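Local coordinates for protein putative glycoside hydrolase (Bacteroides thetaiotaomicron VPI-5482, PDB 3HBZ) that is of unproven function but binds calcium and may act in carbohydrate metabolism, perhaps as a glycoside hydrolase, at residues C239-I244 with A270-A275. Residues are numbered along the deposited sequence; the frame is centred on the assembly and turned at random.
Sequences CDIYAI and ARIDDA. With PEG (di(hydroxyethyl)ether), chain T.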
loop_
_atom_site.group_PDB
_atom_site.type_symbol
_atom_site.label_atom_id
_atom_site.label_comp_id
_atom_site.label_asym_id
_atom_site.label_seq_id
_atom_site.Cartn_x
_atom_site.Cartn_y
_atom_site.Cartn_z
ATOM N N CYS A 239 -17.133 0.604 8.025
ATOM C CA CYS A 239 -15.931 0.879 7.271
ATOM C C CYS A 239 -15.275 2.195 7.670
ATOM O O CYS A 239 -15.879 3.008 8.419
ATOM C CB CYS A 239 -16.278 0.928 5.792
ATOM S SG CYS A 239 -17.542 2.157 5.402
ATOM N N ASP A 240 -14.054 2.411 7.182
ATOM C CA ASP A 240 -13.380 3.720 7.265
ATOM C C ASP A 240 -12.799 4.040 5.901
ATOM O O ASP A 240 -12.356 3.144 5.146
ATOM C CB ASP A 240 -12.290 3.716 8.339
ATOM C CG ASP A 240 -11.977 5.100 8.898
ATOM O OD1 ASP A 240 -12.569 6.135 8.505
ATOM O OD2 ASP A 240 -11.098 5.137 9.754
ATOM N N ILE A 241 -12.867 5.324 5.566
ATOM C CA ILE A 241 -12.307 5.862 4.349
ATOM C C ILE A 241 -11.693 7.205 4.726
ATOM O O ILE A 241 -12.383 8.063 5.275
ATOM C CB ILE A 241 -13.416 6.111 3.272
ATOM C CG1 ILE A 241 -14.201 4.823 3.002
ATOM C CG2 ILE A 241 -12.769 6.731 1.992
ATOM C CD1 ILE A 241 -15.454 4.932 2.080
ATOM N N TYR A 242 -10.400 7.368 4.487
ATOM C CA TYR A 242 -9.733 8.557 4.904
ATOM C C TYR A 242 -8.518 8.845 4.040
ATOM O O TYR A 242 -8.113 8.001 3.223
ATOM C CB TYR A 242 -9.414 8.479 6.381
ATOM C CG TYR A 242 -8.438 7.411 6.834
ATOM C CD1 TYR A 242 -7.075 7.690 6.943
ATOM C CD2 TYR A 242 -8.875 6.169 7.210
ATOM C CE1 TYR A 242 -6.161 6.736 7.431
ATOM C CE2 TYR A 242 -7.960 5.164 7.662
ATOM C CZ TYR A 242 -6.610 5.472 7.790
ATOM O OH TYR A 242 -5.708 4.533 8.269
ATOM N N ALA A 243 -7.985 10.058 4.186
ATOM C CA ALA A 243 -6.766 10.493 3.515
ATOM C C ALA A 243 -6.036 11.444 4.444
ATOM O O ALA A 243 -6.667 12.131 5.270
ATOM C CB ALA A 243 -7.062 11.171 2.152
ATOM N N ILE A 244 -4.707 11.420 4.367
ATOM C CA ILE A 244 -3.851 12.277 5.198
ATOM C C ILE A 244 -2.772 12.902 4.304
ATOM O O ILE A 244 -2.410 12.357 3.266
ATOM C CB ILE A 244 -3.227 11.514 6.362
ATOM C CG1 ILE A 244 -2.415 10.299 5.853
ATOM C CG2 ILE A 244 -4.293 11.033 7.325
ATOM C CD1 ILE A 244 -1.747 9.453 6.975
ATOM N N ALA A 270 -8.685 14.151 5.645
ATOM C CA ALA A 270 -10.065 13.969 5.146
ATOM C C ALA A 270 -10.562 12.609 5.682
ATOM O O ALA A 270 -9.785 11.641 5.766
ATOM C CB ALA A 270 -10.076 13.978 3.631
ATOM N N ARG A 271 -11.815 12.530 6.118
ATOM C CA ARG A 271 -12.341 11.269 6.709
ATOM C C ARG A 271 -13.855 11.207 6.666
ATOM O O ARG A 271 -14.544 12.180 6.987
ATOM C CB ARG A 271 -11.905 11.143 8.151
ATOM C CG ARG A 271 -12.160 9.798 8.748
ATOM C CD ARG A 271 -11.488 9.685 10.084
ATOM N NE ARG A 271 -11.467 8.299 10.533
ATOM C CZ ARG A 271 -11.265 7.908 11.784
ATOM N NH1 ARG A 271 -11.047 8.784 12.751
ATOM N NH2 ARG A 271 -11.251 6.615 12.060
ATOM N N ILE A 272 -14.385 10.056 6.274
ATOM C CA ILE A 272 -15.837 9.890 6.191
ATOM C C ILE A 272 -16.419 9.994 7.611
ATOM O O ILE A 272 -15.873 9.421 8.566
ATOM C CB ILE A 272 -16.225 8.548 5.483
ATOM C CG1 ILE A 272 -17.726 8.560 5.094
ATOM C CG2 ILE A 272 -15.827 7.340 6.366
ATOM C CD1 ILE A 272 -18.102 7.623 3.839
ATOM N N ASP A 273 -17.523 10.726 7.734
ATOM C CA ASP A 273 -18.240 10.843 9.005
ATOM C C ASP A 273 -19.698 10.376 8.946
ATOM O O ASP A 273 -20.375 10.431 9.960
ATOM C CB ASP A 273 -18.201 12.295 9.539
ATOM C CG ASP A 273 -18.969 13.286 8.647
ATOM O OD1 ASP A 273 -19.462 12.912 7.540
ATOM O OD2 ASP A 273 -19.095 14.457 9.047
ATOM N N ASP A 274 -20.195 9.941 7.790
ATOM C CA ASP A 274 -21.596 9.486 7.681
ATOM C C ASP A 274 -21.690 8.148 6.943
ATOM O O ASP A 274 -22.669 7.893 6.269
ATOM C CB ASP A 274 -22.454 10.560 6.993
ATOM C CG ASP A 274 -22.007 10.845 5.560
ATOM O OD1 ASP A 274 -21.038 10.217 5.083
ATOM O OD2 ASP A 274 -22.669 11.654 4.880
ATOM N N ALA A 275 -20.685 7.290 7.103
ATOM C CA ALA A 275 -20.719 5.952 6.531
ATOM C C ALA A 275 -21.909 5.151 7.047
ATOM O O ALA A 275 -22.313 5.290 8.219
ATOM C CB ALA A 275 -19.401 5.179 6.768
HETATM C C1 PEG T . -9.498 12.138 13.006
HETATM O O1 PEG T . -10.933 12.143 12.806
HETATM C C2 PEG T . -9.080 12.052 14.485
HETATM O O2 PEG T . -8.025 12.986 14.785
HETATM C C3 PEG T . -7.632 13.012 16.169
HETATM O O HOH W 1 -14.732 7.221 9.646
#
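Arg271 grips the carboxylate of Asp240 side-on, NE reaching OD1 at 3.2 Å and NH2 reaching OD2 at 2.7 Å, in a two-nitrogen salt bridge. Both oxygens lie close to the guanidinium plane, yet the two flat groups are turned 37° apart: NE meets the syn lone pair of OD1, whereas NH2 approaches OD2 from out of the carboxylate plane. The arginine gets there by an extended chain, CG anti to the backbone N (chi1 -169°), which passes alongside Tyr242 CB. A water 2.7 Å from Asp240 OD1 also lies within hydrogen-bonding distance of Ile272 O, bridging the two. With an alanine in place of Asp240, the guanidinium of Arg271 would probably lose its countercharge, and the water one of its acceptors. NH1 points elsewhere, with a weak bond to O1 of a di(hydroxyethyl)ether molecule, and Phe261 adds a cation-pi contact.

Backbone polar groups are paired as well. Ala243 and Ala270 exchange two N-H...O bonds, each 2.9 Å between N and O, and Ile272 N donates to Ile241 O at 3.0 Å with a nearly straight N-H...O angle of 167°. Tyr242 and Arg271 form the intervening non-hydrogen-bonded pair. Beyond the last bridge, Ile272 CG2 packs on Ile241 CB. This alternation identifies neighbouring antiparallel strands, 240-247 and 266-271, in the beta-rich putative carbohydrate metabolism domain, where strand 306-313 flanks 240-247 across its other edge.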